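Local coordinates for protein tRNA (guanine(9)-N1)-methyltransferase (Schizosaccharomyces pombe, PDB 4JWH) that methylates N1 of guanosine 9 in cytoplasmic tRNA, using S-adenosyl-L-methionine as the methyl donor and releasing S-adenosyl-L-homocysteine, at residues A[129-134]-A[252-257]; A[236-241]-A[259-264]. All blocks are in the same frame, centred on the assembly; numbering follows the deposited sequence.

In the fold
From the N terminus, the chain first lays strand 105-109 and then helix 118-137, which supplies the 129-134 side of contact 1. The other strands of the parallel sheet follow, ending with the edge strand 234-236. The end of that strand and the loop after it, 236-241, form the first half of contact 2. The chain then reaches 252-257, where contact 1 closes a long loop of 117 residues. Helix 254-267 runs on to 259-264, and contact 2 closes a short loop of 17. The two contacts cross, and both use helix 254-267. They tie that helix to helix 118-137 and to the adenine-binding loop. Leu-252 joins them by packing on Leu-238, Ile-240 and Ile-260.

Contact 1: A[129-134]-A[252-257]; sequences TRCHSA and LTVNQV. With SAH (S-adenosyl-L-homocysteine), chain C.
Asn-255, Cys-131 and Arg-130 carry this packing of two helices in the SPOUT methyltransferase domain. Helix 118-137 lies here against the first turn of helix 254-267, which starts at the cofactor pocket. The backbones come close, with Cys-131 CA 5.4 Å from Asn-255 CA. Cys-131 SG sits anti to its own carbonyl carbon (chi1 -68°). From there it touches Asn-255 CA and Val-254 CG1, each at 3.9 Å. Arg-130 meets Asn-255 through CB, 3.9 Å from Asn-255 CB. The Asn-255 amide has its own partners. ND2 is hydrogen-bonded to Glu-259 OE1, one turn on. OD1 accepts from Thr-253 OG1 at 2.8 Å, the hydroxyl coming from above the plane of the amide carbonyl. Shortening this side chain to an alanine is likely to leave Thr-253 OG1 without its acceptor and Glu-259 OE1 without its amide donor. Just before the helix, Leu-252 N donates to N7 of the S-adenosyl-L-homocysteine adenine at 3.1 Å. Thr-253 is the N-cap, and with Gln-256 it forms a capping box. Gln-256 N donates to Thr-253 OG1 at 3.1 Å, and Thr-253 N donates to Gln-256 OE1 on a lone pair, in the carbonyl plane, at 3.1 Å.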
ATOM      1  N   THR A 129       1.504   4.451  -9.358  1.00 21.06           N
ATOM      2  CA  THR A 129       0.622   5.426 -10.030  1.00 22.66           C
ATOM      3  C   THR A 129      -0.867   5.095  -9.796  1.00 21.75           C
ATOM      4  O   THR A 129      -1.669   5.988  -9.511  1.00 21.14           O
ATOM      5  CB  THR A 129       0.934   5.474 -11.540  1.00 23.17           C
ATOM      6  OG1 THR A 129       2.314   5.813 -11.732  1.00 26.68           O
ATOM      7  CG2 THR A 129       0.036   6.481 -12.283  1.00 24.60           C
ATOM      8  N   ARG A 130      -1.228   3.809  -9.885  1.00 21.31           N
ATOM      9  CA  ARG A 130      -2.616   3.401  -9.630  0.50 21.36           C
ATOM     10  C   ARG A 130      -3.025   3.699  -8.187  1.00 20.60           C
ATOM     11  O   ARG A 130      -4.175   4.050  -7.946  1.00 21.19           O
ATOM     12  CB  ARG A 130      -2.890   1.928 -10.014  0.50 21.52           C
ATOM     13  CG  ARG A 130      -3.423   1.757 -11.460  0.50 23.75           C
ATOM     14  CD  ARG A 130      -4.067   0.392 -11.737  0.50 25.30           C
ATOM     15  NE  ARG A 130      -3.256  -0.466 -12.606  0.50 28.34           N
ATOM     16  CZ  ARG A 130      -3.667  -1.646 -13.069  0.50 29.50           C
ATOM     17  NH1 ARG A 130      -4.873  -2.098 -12.756  0.50 28.43           N
ATOM     18  NH2 ARG A 130      -2.882  -2.376 -13.846  0.50 31.40           N
ATOM     19  N   CYS A 131      -2.086   3.591  -7.237  1.00 19.97           N
ATOM     20  CA  CYS A 131      -2.390   3.913  -5.813  1.00 19.65           C
ATOM     21  C   CYS A 131      -2.740   5.399  -5.691  1.00 19.65           C
ATOM     22  O   CYS A 131      -3.736   5.762  -5.050  1.00 18.58           O
ATOM     23  CB  CYS A 131      -1.229   3.599  -4.857  1.00 18.73           C
ATOM     24  SG  CYS A 131      -0.813   1.807  -4.622  1.00 19.62           S
ATOM     25  N   HIS A 132      -1.914   6.252  -6.290  1.00 19.93           N
ATOM     26  CA  HIS A 132      -2.268   7.678  -6.329  1.00 21.11           C
ATOM     27  C   HIS A 132      -3.620   7.932  -7.008  1.00 21.03           C
ATOM     28  O   HIS A 132      -4.440   8.698  -6.503  1.00 21.20           O
ATOM     29  CB  HIS A 132      -1.176   8.505  -7.010  1.00 21.81           C
ATOM     30  CG  HIS A 132      -1.575   9.925  -7.235  1.00 24.32           C
ATOM     31  ND1 HIS A 132      -1.872  10.422  -8.487  1.00 24.90           N
ATOM     32  CD2 HIS A 132      -1.775  10.944  -6.362  1.00 27.34           C
ATOM     33  CE1 HIS A 132      -2.205  11.698  -8.378  1.00 26.73           C
ATOM     34  NE2 HIS A 132      -2.143  12.042  -7.103  1.00 27.91           N
ATOM     35  N   SER A 133      -3.885   7.281  -8.143  1.00 21.40           N
ATOM     36  CA  SER A 133      -5.140   7.583  -8.875  1.00 22.31           C
ATOM     37  C   SER A 133      -6.356   7.114  -8.073  1.00 21.08           C
ATOM     38  O   SER A 133      -7.357   7.814  -7.990  1.00 20.83           O
ATOM     39  CB  SER A 133      -5.143   6.951 -10.277  1.00 22.25           C
ATOM     40  OG  SER A 133      -3.878   7.175 -10.892  1.00 30.53           O
ATOM     41  N   ALA A 134      -6.257   5.922  -7.487  1.00 20.64           N
ATOM     42  CA  ALA A 134      -7.329   5.384  -6.634  1.00 20.21           C
ATOM     43  C   ALA A 134      -7.532   6.283  -5.397  1.00 20.44           C
ATOM     44  O   ALA A 134      -8.660   6.579  -5.005  1.00 20.48           O
ATOM     45  CB  ALA A 134      -7.004   3.958  -6.232  1.00 19.88           C
ATOM     46  N   LEU A 252      -1.903 -10.367  -3.051  1.00 30.91           N
ATOM     47  CA  LEU A 252      -2.411  -9.400  -4.013  1.00 28.65           C
ATOM     48  C   LEU A 252      -1.302  -8.423  -4.409  1.00 26.35           C
ATOM     49  O   LEU A 252      -0.246  -8.400  -3.776  1.00 25.36           O
ATOM     50  CB  LEU A 252      -3.609  -8.669  -3.415  1.00 29.32           C
ATOM     51  CG  LEU A 252      -4.776  -9.529  -2.897  1.00 30.93           C
ATOM     52  CD1 LEU A 252      -5.801  -8.657  -2.215  1.00 31.45           C
ATOM     53  CD2 LEU A 252      -5.424 -10.320  -4.018  1.00 30.72           C
ATOM     54  N   THR A 253      -1.544  -7.629  -5.447  1.00 23.96           N
ATOM     55  CA  THR A 253      -0.555  -6.669  -5.904  1.00 22.91           C
ATOM     56  C   THR A 253      -0.597  -5.436  -4.973  1.00 22.04           C
ATOM     57  O   THR A 253      -1.567  -5.246  -4.214  1.00 20.74           O
ATOM     58  CB  THR A 253      -0.811  -6.207  -7.354  1.00 23.17           C
ATOM     59  OG1 THR A 253      -2.008  -5.419  -7.402  1.00 19.98           O
ATOM     60  CG2 THR A 253      -0.911  -7.406  -8.338  1.00 23.66           C
ATOM     61  N   VAL A 254       0.449  -4.611  -5.045  1.00 21.22           N
ATOM     62  CA  VAL A 254       0.502  -3.359  -4.277  1.00 20.39           C
ATOM     63  C   VAL A 254      -0.790  -2.550  -4.463  1.00 19.50           C
ATOM     64  O   VAL A 254      -1.439  -2.171  -3.488  1.00 17.46           O
ATOM     65  CB  VAL A 254       1.726  -2.510  -4.666  1.00 21.31           C
ATOM     66  CG1 VAL A 254       1.673  -1.135  -3.976  1.00 20.53           C
ATOM     67  CG2 VAL A 254       3.043  -3.263  -4.348  1.00 19.70           C
ATOM     68  N   ASN A 255      -1.191  -2.327  -5.715  1.00 19.20           N
ATOM     69  CA  ASN A 255      -2.371  -1.490  -5.959  1.00 19.78           C
ATOM     70  C   ASN A 255      -3.663  -2.184  -5.562  1.00 18.73           C
ATOM     71  O   ASN A 255      -4.599  -1.523  -5.163  1.00 19.06           O
ATOM     72  CB  ASN A 255      -2.487  -1.001  -7.418  1.00 19.68           C
ATOM     73  CG  ASN A 255      -2.741  -2.141  -8.385  1.00 21.37           C
ATOM     74  OD1 ASN A 255      -1.837  -2.906  -8.663  1.00 26.61           O
ATOM     75  ND2 ASN A 255      -4.000  -2.312  -8.819  1.00 20.24           N
ATOM     76  N   GLN A 256      -3.735  -3.499  -5.687  1.00 17.77           N
ATOM     77  CA  GLN A 256      -4.954  -4.205  -5.242  1.00 18.15           C
ATOM     78  C   GLN A 256      -5.168  -4.029  -3.735  1.00 17.99           C
ATOM     79  O   GLN A 256      -6.285  -3.790  -3.259  1.00 18.22           O
ATOM     80  CB  GLN A 256      -4.912  -5.692  -5.613  1.00 17.46           C
ATOM     81  CG  GLN A 256      -5.225  -5.953  -7.094  1.00 18.89           C
ATOM     82  CD  GLN A 256      -5.047  -7.412  -7.474  1.00 24.05           C
ATOM     83  OE1 GLN A 256      -4.159  -8.089  -6.956  1.00 22.96           O
ATOM     84  NE2 GLN A 256      -5.897  -7.904  -8.388  1.00 24.22           N
ATOM     85  N   VAL A 257      -4.088  -4.131  -2.982  1.00 18.41           N
ATOM     86  CA  VAL A 257      -4.171  -4.011  -1.526  1.00 18.32           C
ATOM     87  C   VAL A 257      -4.557  -2.580  -1.191  1.00 18.39           C
ATOM     88  O   VAL A 257      -5.465  -2.340  -0.416  1.00 18.06           O
ATOM     89  CB  VAL A 257      -2.798  -4.359  -0.888  1.00 19.11           C
ATOM     90  CG1 VAL A 257      -2.769  -3.950   0.587  1.00 16.97           C
ATOM     91  CG2 VAL A 257      -2.551  -5.862  -1.032  1.00 18.70           C
TER
HETATM   92  N   SAH C 401       6.710 -11.770  -0.929  1.00 20.00           N
HETATM   93  CA  SAH C 401       6.341 -10.367  -0.826  1.00 20.00           C
HETATM   94  CB  SAH C 401       5.309 -10.107  -1.955  1.00 20.00           C
HETATM   95  CG  SAH C 401       4.222  -9.224  -1.504  1.00 20.00           C
HETATM   96  SD  SAH C 401       2.949  -8.567  -2.511  1.00 20.00           S
HETATM   97  C   SAH C 401       6.043 -10.082   0.640  1.00 20.00           C
HETATM   98  O   SAH C 401       5.245  -9.304   1.069  1.00 20.00           O
HETATM   99  OXT SAH C 401       6.697 -10.628   1.479  1.00 20.00           O
HETATM  100  C5' SAH C 401       3.115  -6.857  -2.192  1.00 20.00           C
HETATM  101  C4' SAH C 401       2.515  -6.305  -0.903  1.00 20.00           C
HETATM  102  O4' SAH C 401       1.122  -6.358  -0.882  1.00 20.00           O
HETATM  103  C3' SAH C 401       2.964  -6.951   0.413  1.00 20.00           C
HETATM  104  O3' SAH C 401       4.208  -6.486   0.848  1.00 20.00           O
HETATM  105  C2' SAH C 401       1.857  -6.634   1.358  1.00 20.00           C
HETATM  106  O2' SAH C 401       2.103  -5.380   1.907  1.00 20.00           O
HETATM  107  C1' SAH C 401       0.680  -6.618   0.419  1.00 20.00           C
HETATM  108  N9  SAH C 401      -0.143  -7.837   0.492  1.00 20.00           N
HETATM  109  C8  SAH C 401      -0.364  -8.681  -0.476  1.00 20.00           C
HETATM  110  N7  SAH C 401      -1.197  -9.628  -0.135  1.00 20.00           N
HETATM  111  C5  SAH C 401      -1.560  -9.375   1.084  1.00 20.00           C
HETATM  112  C6  SAH C 401      -2.441  -9.983   2.083  1.00 20.00           C
HETATM  113  N6  SAH C 401      -3.100 -11.078   1.805  1.00 20.00           N
HETATM  114  N1  SAH C 401      -2.541  -9.402   3.254  1.00 20.00           N
HETATM  115  C2  SAH C 401      -1.879  -8.295   3.538  1.00 20.00           C
HETATM  116  N3  SAH C 401      -1.061  -7.702   2.707  1.00 20.00           N
HETATM  117  C4  SAH C 401      -0.865  -8.177   1.483  1.00 20.00           C

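Contact 2: A[236-241]-A[259-264]; sequences AKLPID and EILSLW. With SAH (S-adenosyl-L-homocysteine), chain C.
Leu-238 packs on Ile-260 and Leu-261 with both of its methyl branches. This apolar packing joins the loop after edge strand 234-236 to helix 254-267. Both help form the adenine pocket of the SPOUT methyltransferase domain, a fold known for its C-terminal trefoil knot. Leu-238 CD1 meets Ile-260 CD1 at 4.3 Å, methyl to methyl. Leu-238 CD2 meets Leu-261 CD2 at 4.1 Å, and these two leucine side chains run obliquely to each other. The first bond of the Leu-238 side chain points toward the helix. With CG anti to the carbonyl carbon (chi1 -73°), the two methyls reach Ile-260 and Leu-261. All three residues are buried. Behind them, Leu-261 also touches Leu-192 of strand 189-192, and Ile-260 touches Val-277 of helix 270-277.

The polar contact that this loop makes with the ligand comes from its backbone. Leu-238 N donates to N1 of the adenine of S-adenosyl-L-homocysteine at 3.0 Å, and the bond is nearly straight, at 173°. The next residue, Pro-239, is the centre of an inverse gamma turn, with a weak bond from Ile-240 N to Leu-238 O.

Van der Waals contacts complete the setting of the base. Leu-238 CG lies over the face of the ring, 3.7 Å from adenine N1, while Leu-238 N stands much nearer the ring plane. Ile-240 CD1 comes to 3.9 Å from the amino nitrogen N6.

Leu-238 therefore works in three ways. Its amide bonds N1, consistent with recognition of adenine. Its CG covers the ring face, and its two methyls pack on the helix. The pairing across the two segments is purely apolar, so it rests on van der Waals packing of methyl groups, and the directional bonding goes to the cofactor product.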
ATOM      1  N   ALA A 236      -0.141  -7.793   9.908  1.00 25.25           N
ATOM      2  CA  ALA A 236      -1.532  -8.228   9.781  1.00 24.05           C
ATOM      3  C   ALA A 236      -1.785  -8.572   8.329  1.00 23.70           C
ATOM      4  O   ALA A 236      -1.328  -7.840   7.412  1.00 22.45           O
ATOM      5  CB  ALA A 236      -2.476  -7.124  10.217  1.00 24.13           C
ATOM      6  N   LYS A 237      -2.503  -9.674   8.098  1.00 22.89           N
ATOM      7  CA  LYS A 237      -2.975 -10.001   6.762  1.00 22.89           C
ATOM      8  C   LYS A 237      -4.417  -9.575   6.565  1.00 22.41           C
ATOM      9  O   LYS A 237      -5.178  -9.476   7.522  1.00 23.73           O
ATOM     10  CB  LYS A 237      -2.851 -11.493   6.495  1.00 23.19           C
ATOM     11  CG  LYS A 237      -3.794 -12.332   7.331  1.00 24.74           C
ATOM     12  CD  LYS A 237      -3.460 -13.779   7.150  1.00 28.32           C
ATOM     13  CE  LYS A 237      -3.979 -14.623   8.334  1.00 30.99           C
ATOM     14  NZ  LYS A 237      -4.402 -15.890   7.687  1.00 34.78           N
ATOM     15  N   LEU A 238      -4.789  -9.337   5.314  1.00 22.20           N
ATOM     16  CA  LEU A 238      -6.147  -8.992   4.949  1.00 22.91           C
ATOM     17  C   LEU A 238      -7.087 -10.159   5.293  1.00 24.35           C
ATOM     18  O   LEU A 238      -6.678 -11.332   5.188  1.00 23.69           O
ATOM     19  CB  LEU A 238      -6.241  -8.676   3.452  1.00 22.06           C
ATOM     20  CG  LEU A 238      -5.624  -7.339   2.999  1.00 22.95           C
ATOM     21  CD1 LEU A 238      -5.702  -7.204   1.500  1.00 18.41           C
ATOM     22  CD2 LEU A 238      -6.338  -6.179   3.671  1.00 23.43           C
ATOM     23  N   PRO A 239      -8.332  -9.847   5.708  1.00 26.59           N
ATOM     24  CA  PRO A 239      -9.270 -10.926   6.087  1.00 28.79           C
ATOM     25  C   PRO A 239      -9.872 -11.607   4.848  1.00 31.46           C
ATOM     26  O   PRO A 239     -11.093 -11.680   4.675  1.00 32.33           O
ATOM     27  CB  PRO A 239     -10.326 -10.197   6.919  1.00 28.65           C
ATOM     28  CG  PRO A 239     -10.327  -8.781   6.385  1.00 27.09           C
ATOM     29  CD  PRO A 239      -8.924  -8.503   5.877  1.00 25.65           C
ATOM     30  N   ILE A 240      -8.993 -12.089   3.990  1.00 34.47           N
ATOM     31  CA  ILE A 240      -9.377 -12.585   2.676  1.00 38.33           C
ATOM     32  C   ILE A 240     -10.147 -13.895   2.820  1.00 40.34           C
ATOM     33  O   ILE A 240     -11.275 -14.008   2.332  1.00 40.80           O
ATOM     34  CB  ILE A 240      -8.146 -12.741   1.764  1.00 37.81           C
ATOM     35  CG1 ILE A 240      -7.770 -11.398   1.161  1.00 38.73           C
ATOM     36  CG2 ILE A 240      -8.419 -13.719   0.654  1.00 41.11           C
ATOM     37  CD1 ILE A 240      -6.649 -11.473   0.163  1.00 39.07           C
ATOM     38  N   ASP A 241      -9.549 -14.867   3.500  1.00 43.02           N
ATOM     39  CA  ASP A 241     -10.269 -16.086   3.852  1.00 46.37           C
ATOM     40  C   ASP A 241     -11.498 -15.639   4.648  1.00 48.46           C
ATOM     41  O   ASP A 241     -11.414 -14.670   5.408  1.00 49.47           O
ATOM     42  CB  ASP A 241      -9.374 -17.013   4.685  1.00 45.95           C
ATOM     43  N   GLU A 259      -6.181  -0.375  -3.043  1.00 18.56           N
ATOM     44  CA  GLU A 259      -7.561  -0.189  -3.454  1.00 18.74           C
ATOM     45  C   GLU A 259      -8.539  -0.824  -2.461  1.00 18.23           C
ATOM     46  O   GLU A 259      -9.615  -0.258  -2.147  1.00 18.56           O
ATOM     47  CB  GLU A 259      -7.765  -0.765  -4.867  1.00 19.00           C
ATOM     48  CG  GLU A 259      -7.063   0.023  -5.985  1.00 23.44           C
ATOM     49  CD  GLU A 259      -6.935  -0.813  -7.265  1.00 29.71           C
ATOM     50  OE1 GLU A 259      -6.248  -0.382  -8.196  1.00 27.52           O
ATOM     51  OE2 GLU A 259      -7.496  -1.948  -7.310  1.00 33.00           O
ATOM     52  N   ILE A 260      -8.190  -2.016  -1.969  1.00 16.53           N
ATOM     53  CA  ILE A 260      -9.049  -2.675  -0.988  1.00 16.19           C
ATOM     54  C   ILE A 260      -9.138  -1.859   0.318  1.00 16.36           C
ATOM     55  O   ILE A 260     -10.227  -1.661   0.849  1.00 15.93           O
ATOM     56  CB  ILE A 260      -8.590  -4.124  -0.734  1.00 17.05           C
ATOM     57  CG1 ILE A 260      -8.975  -5.034  -1.933  1.00 15.23           C
ATOM     58  CG2 ILE A 260      -9.093  -4.671   0.644  1.00 17.69           C
ATOM     59  CD1 ILE A 260      -8.068  -6.271  -1.930  1.00 15.78           C
ATOM     60  N   LEU A 261      -7.999  -1.383   0.819  1.00 16.04           N
ATOM     61  CA  LEU A 261      -7.979  -0.551   2.037  1.00 16.43           C
ATOM     62  C   LEU A 261      -8.855   0.670   1.858  1.00 16.10           C
ATOM     63  O   LEU A 261      -9.671   0.982   2.717  1.00 16.75           O
ATOM     64  CB  LEU A 261      -6.560  -0.120   2.399  1.00 16.65           C
ATOM     65  CG  LEU A 261      -5.558  -1.267   2.616  1.00 18.56           C
ATOM     66  CD1 LEU A 261      -4.164  -0.649   2.865  1.00 20.47           C
ATOM     67  CD2 LEU A 261      -6.004  -2.112   3.822  1.00 19.34           C
ATOM     68  N   SER A 262      -8.693   1.344   0.733  1.00 16.54           N
ATOM     69  CA  SER A 262      -9.389   2.577   0.442  1.00 17.39           C
ATOM     70  C   SER A 262     -10.898   2.340   0.360  1.00 18.48           C
ATOM     71  O   SER A 262     -11.708   3.127   0.890  1.00 17.46           O
ATOM     72  CB  SER A 262      -8.825   3.154  -0.869  1.00 18.49           C
ATOM     73  OG  SER A 262      -9.412   4.402  -1.196  1.00 18.55           O
ATOM     74  N   LEU A 263     -11.281   1.221  -0.250  1.00 18.72           N
ATOM     75  CA  LEU A 263     -12.694   0.876  -0.335  1.00 19.97           C
ATOM     76  C   LEU A 263     -13.291   0.480   1.015  1.00 19.93           C
ATOM     77  O   LEU A 263     -14.482   0.706   1.288  1.00 19.78           O
ATOM     78  CB  LEU A 263     -12.938  -0.182  -1.405  1.00 20.12           C
ATOM     79  CG  LEU A 263     -12.826   0.396  -2.837  1.00 23.09           C
ATOM     80  CD1 LEU A 263     -12.943  -0.700  -3.919  1.00 22.76           C
ATOM     81  CD2 LEU A 263     -13.823   1.477  -3.100  1.00 21.17           C
ATOM     82  N   TRP A 264     -12.471  -0.096   1.882  1.00 20.84           N
ATOM     83  CA  TRP A 264     -12.940  -0.387   3.214  1.00 20.68           C
ATOM     84  C   TRP A 264     -13.287   0.916   3.937  1.00 21.34           C
ATOM     85  O   TRP A 264     -14.305   0.986   4.621  1.00 21.35           O
ATOM     86  CB  TRP A 264     -11.946  -1.209   4.041  1.00 20.53           C
ATOM     87  CG  TRP A 264     -12.612  -1.662   5.330  1.00 22.17           C
ATOM     88  CD1 TRP A 264     -13.363  -2.779   5.512  1.00 21.71           C
ATOM     89  CD2 TRP A 264     -12.609  -0.965   6.594  1.00 22.00           C
ATOM     90  NE1 TRP A 264     -13.838  -2.832   6.816  1.00 22.48           N
ATOM     91  CE2 TRP A 264     -13.379  -1.734   7.501  1.00 23.69           C
ATOM     92  CE3 TRP A 264     -12.029   0.234   7.040  1.00 21.10           C
ATOM     93  CZ2 TRP A 264     -13.593  -1.340   8.836  1.00 22.27           C
ATOM     94  CZ3 TRP A 264     -12.238   0.629   8.356  1.00 23.00           C
ATOM     95  CH2 TRP A 264     -13.011  -0.159   9.245  1.00 22.36           C
TER
HETATM   96  N   SAH C 401       6.710 -11.770  -0.929  1.00 20.00           N
HETATM   97  CA  SAH C 401       6.341 -10.367  -0.826  1.00 20.00           C
HETATM   98  CB  SAH C 401       5.309 -10.107  -1.955  1.00 20.00           C
HETATM   99  CG  SAH C 401       4.222  -9.224  -1.504  1.00 20.00           C
HETATM  100  SD  SAH C 401       2.949  -8.567  -2.511  1.00 20.00           S
HETATM  101  C   SAH C 401       6.043 -10.082   0.640  1.00 20.00           C
HETATM  102  O   SAH C 401       5.245  -9.304   1.069  1.00 20.00           O
HETATM  103  OXT SAH C 401       6.697 -10.628   1.479  1.00 20.00           O
HETATM  104  C5' SAH C 401       3.115  -6.857  -2.192  1.00 20.00           C
HETATM  105  C4' SAH C 401       2.515  -6.305  -0.903  1.00 20.00           C
HETATM  106  O4' SAH C 401       1.122  -6.358  -0.882  1.00 20.00           O
HETATM  107  C3' SAH C 401       2.964  -6.951   0.413  1.00 20.00           C
HETATM  108  O3' SAH C 401       4.208  -6.486   0.848  1.00 20.00           O
HETATM  109  C2' SAH C 401       1.857  -6.634   1.358  1.00 20.00           C
HETATM  110  O2' SAH C 401       2.103  -5.380   1.907  1.00 20.00           O
HETATM  111  C1' SAH C 401       0.680  -6.618   0.419  1.00 20.00           C
HETATM  112  N9  SAH C 401      -0.143  -7.837   0.492  1.00 20.00           N
HETATM  113  C8  SAH C 401      -0.364  -8.681  -0.476  1.00 20.00           C
HETATM  114  N7  SAH C 401      -1.197  -9.628  -0.135  1.00 20.00           N
HETATM  115  C5  SAH C 401      -1.560  -9.375   1.084  1.00 20.00           C
HETATM  116  C6  SAH C 401      -2.441  -9.983   2.083  1.00 20.00           C
HETATM  117  N6  SAH C 401      -3.100 -11.078   1.805  1.00 20.00           N
HETATM  118  N1  SAH C 401      -2.541  -9.402   3.254  1.00 20.00           N
HETATM  119  C2  SAH C 401      -1.879  -8.295   3.538  1.00 20.00           C
HETATM  120  N3  SAH C 401      -1.061  -7.702   2.707  1.00 20.00           N
HETATM  121  C4  SAH C 401      -0.865  -8.177   1.483  1.00 20.00           C